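Local coordinates for tail spike protein (Acinetobacter phage vB_AbaP_AS12, PDB 6EU4) that probably recognises and degrades capsular polysaccharide of its Acinetobacter host, acting as a trimeric tailspike built around a parallel beta-helix, at residues F315-S320 with S343-S348; Q335-A340 with S371-V376; V375-K380 with Y408-S413. All blocks are in the same frame, centred on the assembly; numbering follows the deposited sequence.

How the contacts relate
The three contacts follow one another along the parallel beta-helix, each joining one coil to the next. Contacts 1 and 2 have centres about 10 Å apart and meet where strand 336-341 runs beside 311-318; I317 N and Y339 O, 2.8 Å apart, probably hydrogen-bond. Contacts 2 and 3, their centres also about 10 Å apart, both use strand 371-376, so V375 and V376 belong to each. Contacts 1 and 3, with centres about 11 Å apart, meet where S343 O lies 2.8 Å from K380 N. A row of corner serines, S320, S343, S379 and S413, runs through contacts 1 and 3: each backbone N-H in the first three bonds to the hydroxyl oxygen of the next.

Contact 1 of 3, residues F315-S320 with S343-S348; sequences FKIVYS and SEVNIS
S343 and S320 meet where two successive coils of the beta-helix turn a corner, and two hydrogen bonds tie them. The backbone N of S320 donates to S343 OG over 3.0 Å. In return, S320 O accepts from E344 N at 2.9 Å, the donor lying in the carbonyl plane. S343 OG stands beside its own backbone N (chi1 -67°), which turns it back into the bend of 315-320; there it is also 3.0 Å from I317 O. Its own hydroxyl donates to E341 O, so the buried oxygen both gives and takes a bond.

S320 repeats the pattern one coil earlier: its OG donates to V318 O over 2.8 Å, from above the carbonyl plane, and takes a bond from M291 N. A left-handed backbone conformation at Y319 (phi 43°) makes the sharp bend that brings these groups together.

The apolar part is small. I317 and V345 reach toward each other tip to tip, with V345 CG2 4.1 Å from both CG2 and CD1 of I317, and I317 CG2 also lies 3.6 Å from S343 OG.

Strand 311-318 is held between its coil neighbours 284-304 and 336-341, while M324 and L338 pack on I317 in the interior of the beta-helix. On the 343-348 side, the E344 side chain leads away: its OE1 forms a salt bridge with K380 NZ of strand 380-384 in the same chain, and its OE2 accepts from G386 N of the second subunit, linking this corner to the trimer interface.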
loop_
_atom_site.group_PDB
_atom_site.type_symbol
_atom_site.label_atom_id
_atom_site.label_comp_id
_atom_site.label_asym_id
_atom_site.label_seq_id
_atom_site.Cartn_x
_atom_site.Cartn_y
_atom_site.Cartn_z
ATOM N N PHE A 315 8.338 -6.216 16.549
ATOM C CA PHE A 315 7.263 -7.007 15.957
ATOM C C PHE A 315 7.587 -8.487 16.050
ATOM O O PHE A 315 8.616 -8.943 15.525
ATOM C CB PHE A 315 7.069 -6.667 14.475
ATOM C CG PHE A 315 6.955 -5.194 14.170
ATOM C CD1 PHE A 315 5.772 -4.510 14.421
ATOM C CD2 PHE A 315 7.995 -4.510 13.542
ATOM C CE1 PHE A 315 5.660 -3.163 14.114
ATOM C CE2 PHE A 315 7.895 -3.162 13.247
ATOM C CZ PHE A 315 6.724 -2.487 13.522
ATOM N N LYS A 316 6.692 -9.240 16.657
ATOM C CA LYS A 316 6.713 -10.694 16.618
ATOM C C LYS A 316 5.508 -11.110 15.781
ATOM O O LYS A 316 4.361 -10.846 16.168
ATOM C CB LYS A 316 6.651 -11.295 18.014
ATOM C CG LYS A 316 6.566 -12.815 17.980
ATOM C CD LYS A 316 6.510 -13.422 19.384
ATOM C CE LYS A 316 6.462 -14.911 19.335
ATOM N NZ LYS A 316 6.436 -15.484 20.732
ATOM N N ILE A 317 5.766 -11.725 14.625
ATOM C CA ILE A 317 4.720 -12.012 13.638
ATOM C C ILE A 317 4.816 -13.479 13.255
ATOM O O ILE A 317 5.766 -13.898 12.578
ATOM C CB ILE A 317 4.825 -11.094 12.413
ATOM C CG1 ILE A 317 4.819 -9.632 12.889
ATOM C CG2 ILE A 317 3.665 -11.360 11.463
ATOM C CD1 ILE A 317 4.774 -8.586 11.788
ATOM N N VAL A 318 3.829 -14.257 13.684
ATOM C CA VAL A 318 3.839 -15.705 13.570
ATOM C C VAL A 318 2.605 -16.149 12.788
ATOM O O VAL A 318 1.478 -15.761 13.117
ATOM C CB VAL A 318 3.896 -16.356 14.964
ATOM C CG1 VAL A 318 3.790 -17.849 14.866
ATOM C CG2 VAL A 318 5.203 -15.943 15.671
ATOM N N TYR A 319 2.829 -16.964 11.762
ATOM C CA TYR A 319 1.774 -17.506 10.892
ATOM C C TYR A 319 0.739 -16.442 10.505
ATOM O O TYR A 319 -0.475 -16.656 10.569
ATOM C CB TYR A 319 1.109 -18.712 11.544
ATOM C CG TYR A 319 2.071 -19.869 11.710
ATOM C CD1 TYR A 319 2.706 -20.435 10.611
ATOM C CD2 TYR A 319 2.318 -20.412 12.961
ATOM C CE1 TYR A 319 3.599 -21.494 10.764
ATOM C CE2 TYR A 319 3.190 -21.471 13.120
ATOM C CZ TYR A 319 3.835 -22.001 12.018
ATOM O OH TYR A 319 4.706 -23.065 12.176
ATOM N N SER A 320 1.241 -15.313 9.999
ATOM C CA SER A 320 0.439 -14.143 9.683
ATOM C C SER A 320 0.824 -13.627 8.308
ATOM O O SER A 320 1.875 -13.982 7.770
ATOM C CB SER A 320 0.650 -13.019 10.709
ATOM O OG SER A 320 0.349 -13.457 12.022
ATOM N N SER A 343 5.467 -16.350 8.183
ATOM C CA SER A 343 4.693 -15.147 7.921
ATOM C C SER A 343 5.166 -14.446 6.665
ATOM O O SER A 343 6.342 -14.511 6.307
ATOM C CB SER A 343 4.788 -14.166 9.096
ATOM O OG SER A 343 4.144 -14.702 10.223
ATOM N N GLU A 344 4.232 -13.738 6.024
ATOM C CA GLU A 344 4.516 -12.851 4.900
ATOM C C GLU A 344 4.379 -11.418 5.392
ATOM O O GLU A 344 3.305 -11.029 5.866
ATOM C CB GLU A 344 3.557 -13.109 3.731
ATOM C CG GLU A 344 3.761 -12.089 2.581
ATOM C CD GLU A 344 3.097 -12.488 1.268
ATOM O OE1 GLU A 344 2.403 -13.540 1.165
ATOM O OE2 GLU A 344 3.267 -11.714 0.314
ATOM N N VAL A 345 5.462 -10.644 5.316
ATOM C CA VAL A 345 5.448 -9.263 5.796
ATOM C C VAL A 345 6.059 -8.379 4.716
ATOM O O VAL A 345 7.220 -8.564 4.331
ATOM C CB VAL A 345 6.197 -9.116 7.133
ATOM C CG1 VAL A 345 5.976 -7.738 7.726
ATOM C CG2 VAL A 345 5.762 -10.198 8.132
ATOM N N ASN A 346 5.277 -7.433 4.219
ATOM C CA ASN A 346 5.754 -6.433 3.274
ATOM C C ASN A 346 5.852 -5.128 4.030
ATOM O O ASN A 346 4.835 -4.612 4.500
ATOM C CB ASN A 346 4.812 -6.289 2.090
ATOM C CG ASN A 346 5.374 -5.364 1.025
ATOM O OD1 ASN A 346 6.403 -4.701 1.222
ATOM N ND2 ASN A 346 4.750 -5.373 -0.137
ATOM N N ILE A 347 7.064 -4.612 4.168
ATOM C CA ILE A 347 7.319 -3.374 4.907
ATOM C C ILE A 347 7.670 -2.319 3.862
ATOM O O ILE A 347 8.772 -2.345 3.295
ATOM C CB ILE A 347 8.440 -3.548 5.938
ATOM C CG1 ILE A 347 8.118 -4.728 6.888
ATOM C CG2 ILE A 347 8.634 -2.284 6.706
ATOM C CD1 ILE A 347 9.150 -4.977 7.934
ATOM N N SER A 348 6.752 -1.392 3.593
ATOM C CA SER A 348 6.898 -0.445 2.491
ATOM C C SER A 348 7.099 0.960 3.043
ATOM O O SER A 348 6.260 1.472 3.797
ATOM C CB SER A 348 5.687 -0.484 1.545
ATOM O OG SER A 348 4.553 0.157 2.101
#

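Contact 2 of 3, residues Q335-A340 with S371-V376; sequences QNFLYA and SMFCVV
L338, Y339 and A340 pair in parallel with F373, C374 and V375, joining successive coils of the parallel beta-helix. Backbone bonds alternate regularly from L338 N to M372 O through V376 N to A340 O, each 2.9 Å long. M372 O also receives a weak bond from F337 N, where the chain turns a corner.

At that corner, F337 lies side by side with F373, pointing the same way. Their ring planes are inclined at 57°, and CD2 of F337 is 3.6 Å from CE1 of F373. M372, deposited as selenomethionine, bends so that its CE reaches Q335 O at 3.5 Å. L338 crosses F373 at about a right angle on their shared face, with its CB 3.9 Å from CD1 of F373. On the other face, C374 SG approaches the Y339 ring obliquely, a sulfur-aromatic contact with CD1 at 3.8 Å.

Farther out, F337 is set edge-to-face against both F315 and F350, L338 rests on V381 of strand 380-384, and E341 OE1 holds the phenol of Y339. Back at the contact itself, N336 CG stands beside its backbone N (chi1 -53°), which lets ND2 donate to S371 O over 2.8 Å; ND2 lies in the carbonyl plane of S371, while S371 O sits 18° out of the amide plane of N336.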
loop_
_atom_site.group_PDB
_atom_site.type_symbol
_atom_site.label_atom_id
_atom_site.label_comp_id
_atom_site.label_asym_id
_atom_site.label_seq_id
_atom_site.Cartn_x
_atom_site.Cartn_y
_atom_site.Cartn_z
ATOM N N GLN A 335 16.232 -7.283 20.660
ATOM C CA GLN A 335 17.086 -8.264 20.001
ATOM C C GLN A 335 16.758 -8.377 18.518
ATOM O O GLN A 335 17.660 -8.546 17.694
ATOM C CB GLN A 335 16.956 -9.621 20.676
ATOM C CG GLN A 335 17.949 -10.643 20.139
ATOM C CD GLN A 335 17.763 -11.993 20.805
ATOM O OE1 GLN A 335 17.696 -12.079 22.030
ATOM N NE2 GLN A 335 17.634 -13.042 20.004
ATOM N N ASN A 336 15.479 -8.315 18.163
ATOM C CA ASN A 336 15.059 -8.292 16.768
ATOM C C ASN A 336 14.201 -7.065 16.514
ATOM O O ASN A 336 13.450 -6.627 17.390
ATOM C CB ASN A 336 14.196 -9.507 16.361
ATOM C CG ASN A 336 14.816 -10.873 16.682
ATOM O OD1 ASN A 336 14.100 -11.760 17.145
ATOM N ND2 ASN A 336 16.097 -11.072 16.392
ATOM N N PHE A 337 14.282 -6.546 15.290
ATOM C CA PHE A 337 13.293 -5.586 14.821
ATOM C C PHE A 337 12.018 -6.327 14.446
ATOM O O PHE A 337 10.945 -6.032 14.974
ATOM C CB PHE A 337 13.862 -4.793 13.642
ATOM C CG PHE A 337 12.899 -3.832 12.988
ATOM C CD1 PHE A 337 12.815 -2.512 13.411
ATOM C CD2 PHE A 337 12.150 -4.234 11.893
ATOM C CE1 PHE A 337 11.965 -1.625 12.785
ATOM C CE2 PHE A 337 11.285 -3.374 11.263
ATOM C CZ PHE A 337 11.198 -2.051 11.696
ATOM N N LEU A 338 12.145 -7.338 13.590
ATOM C CA LEU A 338 11.048 -8.194 13.180
ATOM C C LEU A 338 11.484 -9.630 13.393
ATOM O O LEU A 338 12.525 -10.053 12.873
ATOM C CB LEU A 338 10.680 -7.977 11.721
ATOM C CG LEU A 338 9.710 -9.022 11.128
ATOM C CD1 LEU A 338 8.367 -8.997 11.835
ATOM C CD2 LEU A 338 9.554 -8.755 9.627
ATOM N N TYR A 339 10.707 -10.358 14.177
ATOM C CA TYR A 339 10.748 -11.811 14.198
ATOM C C TYR A 339 9.571 -12.314 13.366
ATOM O O TYR A 339 8.417 -12.056 13.710
ATOM C CB TYR A 339 10.662 -12.344 15.628
ATOM C CG TYR A 339 10.630 -13.846 15.669
ATOM C CD1 TYR A 339 11.803 -14.573 15.665
ATOM C CD2 TYR A 339 9.422 -14.541 15.688
ATOM C CE1 TYR A 339 11.789 -15.973 15.691
ATOM C CE2 TYR A 339 9.396 -15.929 15.720
ATOM C CZ TYR A 339 10.583 -16.635 15.705
ATOM O OH TYR A 339 10.578 -18.017 15.721
ATOM N N ALA A 340 9.863 -13.032 12.281
ATOM C CA ALA A 340 8.843 -13.543 11.366
ATOM C C ALA A 340 9.015 -15.049 11.262
ATOM O O ALA A 340 10.085 -15.529 10.863
ATOM C CB ALA A 340 8.949 -12.911 9.980
ATOM N N SER A 371 19.761 -10.718 15.031
ATOM C CA SER A 371 19.477 -10.191 13.711
ATOM C C SER A 371 18.330 -9.193 13.767
ATOM O O SER A 371 17.370 -9.367 14.522
ATOM C CB SER A 371 19.140 -11.320 12.723
ATOM O OG SER A 371 18.025 -12.099 13.137
HETATM N N MSE A 372 18.402 -8.160 12.939
HETATM C CA MSE A 372 17.290 -7.219 12.906
HETATM C C MSE A 372 16.047 -7.856 12.291
HETATM O O MSE A 372 14.941 -7.685 12.822
HETATM C CB MSE A 372 17.660 -5.943 12.157
HETATM C CG MSE A 372 18.617 -5.048 12.934
HETATM SE SE MSE A 372 17.829 -4.322 14.602
HETATM C CE MSE A 372 18.408 -5.702 15.868
ATOM N N PHE A 373 16.233 -8.614 11.205
ATOM C CA PHE A 373 15.160 -9.375 10.568
ATOM C C PHE A 373 15.492 -10.839 10.749
ATOM O O PHE A 373 16.431 -11.344 10.128
ATOM C CB PHE A 373 15.016 -8.997 9.090
ATOM C CG PHE A 373 14.636 -7.570 8.899
ATOM C CD1 PHE A 373 13.298 -7.180 8.947
ATOM C CD2 PHE A 373 15.606 -6.593 8.731
ATOM C CE1 PHE A 373 12.945 -5.851 8.822
ATOM C CE2 PHE A 373 15.241 -5.253 8.596
ATOM C CZ PHE A 373 13.912 -4.890 8.646
ATOM N N CYS A 374 14.767 -11.501 11.647
ATOM C CA CYS A 374 14.922 -12.930 11.892
ATOM C C CYS A 374 13.789 -13.608 11.121
ATOM O O CYS A 374 12.629 -13.558 11.534
ATOM C CB CYS A 374 14.872 -13.220 13.385
ATOM S SG CYS A 374 15.128 -14.950 13.796
ATOM N N VAL A 375 14.124 -14.222 9.989
ATOM C CA VAL A 375 13.161 -14.603 8.955
ATOM C C VAL A 375 13.216 -16.117 8.835
ATOM O O VAL A 375 14.104 -16.660 8.161
ATOM C CB VAL A 375 13.476 -13.920 7.619
ATOM C CG1 VAL A 375 12.394 -14.197 6.589
ATOM C CG2 VAL A 375 13.627 -12.418 7.800
ATOM N N VAL A 376 12.268 -16.819 9.476
ATOM C CA VAL A 376 12.374 -18.255 9.670
ATOM C C VAL A 376 11.083 -18.981 9.275
ATOM O O VAL A 376 9.999 -18.399 9.218
ATOM C CB VAL A 376 12.759 -18.588 11.133
ATOM C CG1 VAL A 376 13.990 -17.799 11.547
ATOM C CG2 VAL A 376 11.570 -18.325 12.109
#

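Contact 3 of 3, residues V375-K380 with Y408-S413; sequences VVSNSK and YVEGGS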
loop_
_atom_site.group_PDB
_atom_site.type_symbol
_atom_site.label_atom_id
_atom_site.label_comp_id
_atom_site.label_asym_id
_atom_site.label_seq_id
_atom_site.Cartn_x
_atom_site.Cartn_y
_atom_site.Cartn_z
ATOM N N VAL A 375 14.124 -14.222 9.989
ATOM C CA VAL A 375 13.161 -14.603 8.955
ATOM C C VAL A 375 13.216 -16.117 8.835
ATOM O O VAL A 375 14.104 -16.660 8.161
ATOM C CB VAL A 375 13.476 -13.920 7.619
ATOM C CG1 VAL A 375 12.394 -14.197 6.589
ATOM C CG2 VAL A 375 13.627 -12.418 7.800
ATOM N N VAL A 376 12.268 -16.819 9.476
ATOM C CA VAL A 376 12.374 -18.255 9.670
ATOM C C VAL A 376 11.083 -18.981 9.275
ATOM O O VAL A 376 9.999 -18.399 9.218
ATOM C CB VAL A 376 12.759 -18.588 11.133
ATOM C CG1 VAL A 376 13.990 -17.799 11.547
ATOM C CG2 VAL A 376 11.570 -18.325 12.109
ATOM N N SER A 377 11.230 -20.280 8.993
ATOM C CA SER A 377 10.106 -21.206 8.783
ATOM C C SER A 377 9.149 -20.723 7.685
ATOM O O SER A 377 7.979 -20.403 7.925
ATOM C CB SER A 377 9.343 -21.414 10.095
ATOM O OG SER A 377 10.179 -22.005 11.069
ATOM N N ASN A 378 9.657 -20.702 6.456
ATOM C CA ASN A 378 8.836 -20.396 5.283
ATOM C C ASN A 378 8.210 -19.001 5.358
ATOM O O ASN A 378 7.097 -18.766 4.871
ATOM C CB ASN A 378 7.757 -21.451 5.080
ATOM C CG ASN A 378 8.340 -22.772 4.654
ATOM O OD1 ASN A 378 9.078 -22.841 3.667
ATOM N ND2 ASN A 378 8.050 -23.821 5.412
ATOM N N SER A 379 8.950 -18.057 5.906
ATOM C CA SER A 379 8.520 -16.667 5.884
ATOM C C SER A 379 8.912 -15.997 4.569
ATOM O O SER A 379 9.763 -16.473 3.815
ATOM C CB SER A 379 9.126 -15.895 7.054
ATOM O OG SER A 379 8.491 -16.224 8.271
ATOM N N LYS A 380 8.251 -14.877 4.292
ATOM C CA LYS A 380 8.597 -14.012 3.170
ATOM C C LYS A 380 8.589 -12.605 3.719
ATOM O O LYS A 380 7.539 -12.130 4.156
ATOM C CB LYS A 380 7.599 -14.083 2.005
ATOM C CG LYS A 380 6.777 -15.301 1.869
ATOM C CD LYS A 380 5.677 -15.021 0.839
ATOM C CE LYS A 380 4.687 -16.116 0.739
ATOM N NZ LYS A 380 3.620 -15.807 -0.260
ATOM N N TYR A 408 18.835 -12.820 9.313
ATOM C CA TYR A 408 19.059 -14.251 9.296
ATOM C C TYR A 408 17.856 -14.876 8.624
ATOM O O TYR A 408 16.716 -14.596 9.015
ATOM C CB TYR A 408 19.211 -14.817 10.700
ATOM C CG TYR A 408 19.409 -16.311 10.709
ATOM C CD1 TYR A 408 20.530 -16.878 10.133
ATOM C CD2 TYR A 408 18.477 -17.148 11.294
ATOM C CE1 TYR A 408 20.729 -18.224 10.137
ATOM C CE2 TYR A 408 18.683 -18.520 11.307
ATOM C CZ TYR A 408 19.811 -19.040 10.736
ATOM O OH TYR A 408 20.028 -20.401 10.715
ATOM N N VAL A 409 18.109 -15.689 7.606
ATOM C CA VAL A 409 17.066 -16.215 6.739
ATOM C C VAL A 409 17.241 -17.723 6.661
ATOM O O VAL A 409 18.286 -18.202 6.210
ATOM C CB VAL A 409 17.120 -15.588 5.331
ATOM C CG1 VAL A 409 15.841 -15.889 4.575
ATOM C CG2 VAL A 409 17.356 -14.076 5.401
ATOM N N GLU A 410 16.218 -18.475 7.070
ATOM C CA GLU A 410 16.353 -19.927 7.148
ATOM C C GLU A 410 15.032 -20.636 6.879
ATOM O O GLU A 410 13.960 -20.026 6.790
ATOM C CB GLU A 410 16.905 -20.350 8.523
ATOM C CG GLU A 410 15.900 -20.288 9.658
ATOM C CD GLU A 410 15.099 -21.576 9.832
ATOM O OE1 GLU A 410 13.851 -21.519 9.771
ATOM O OE2 GLU A 410 15.707 -22.658 10.004
ATOM N N GLY A 411 15.128 -21.963 6.756
ATOM C CA GLY A 411 13.964 -22.834 6.742
ATOM C C GLY A 411 12.959 -22.553 5.634
ATOM O O GLY A 411 11.746 -22.521 5.883
ATOM N N GLY A 412 13.444 -22.386 4.405
ATOM C CA GLY A 412 12.594 -22.128 3.264
ATOM C C GLY A 412 12.148 -20.690 3.112
ATOM O O GLY A 412 11.354 -20.400 2.209
ATOM N N SER A 413 12.626 -19.784 3.960
ATOM C CA SER A 413 12.208 -18.388 3.922
ATOM C C SER A 413 12.853 -17.639 2.760
ATOM O O SER A 413 13.831 -18.087 2.157
ATOM C CB SER A 413 12.565 -17.692 5.217
ATOM O OG SER A 413 11.861 -18.278 6.307
HETATM O O HOH W 1 12.199 -23.720 10.243
HETATM O O HOH W 2 9.431 -22.199 0.876
HETATM O O HOH W 3 9.145 -18.581 1.681
#
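E410 and S413 owe their contacts with S377 and S379 to their side-chain torsions. The carboxylate of E410 is folded back by chi1 of 76° and a bent chi2 of 89°, placing OE1 3.0 Å from S377 N. S413 OG, held beside its own backbone N (chi1 -63°), accepts from S379 N over 2.9 Å and donates to E410 O.

These groups close a corner between two coils of the parallel beta-helix, just beyond the short parallel pairing of V375 with V409, where V375 N donates to Y408 O and V375 O accepts from E410 N. The second coil makes a type I' turn from E410 to S413, and E410 O takes both the N-H and the hydroxyl of S413. Facing it, S377 and N378 also adopt left-handed backbone conformations, and N378 N donates to G411 O at 2.8 Å.

The aliphatic part of E410 crosses V376, its CG 3.7 Å from V376 CG1, while V375 CG1 packs on S413 CB at 3.8 Å. S379 OG donates to V376 O and accepts from S343 N, carrying the corner on to the preceding coil. On the outer side, one water joins S377 OG to E410 OE1, at 2.8 Å from each oxygen.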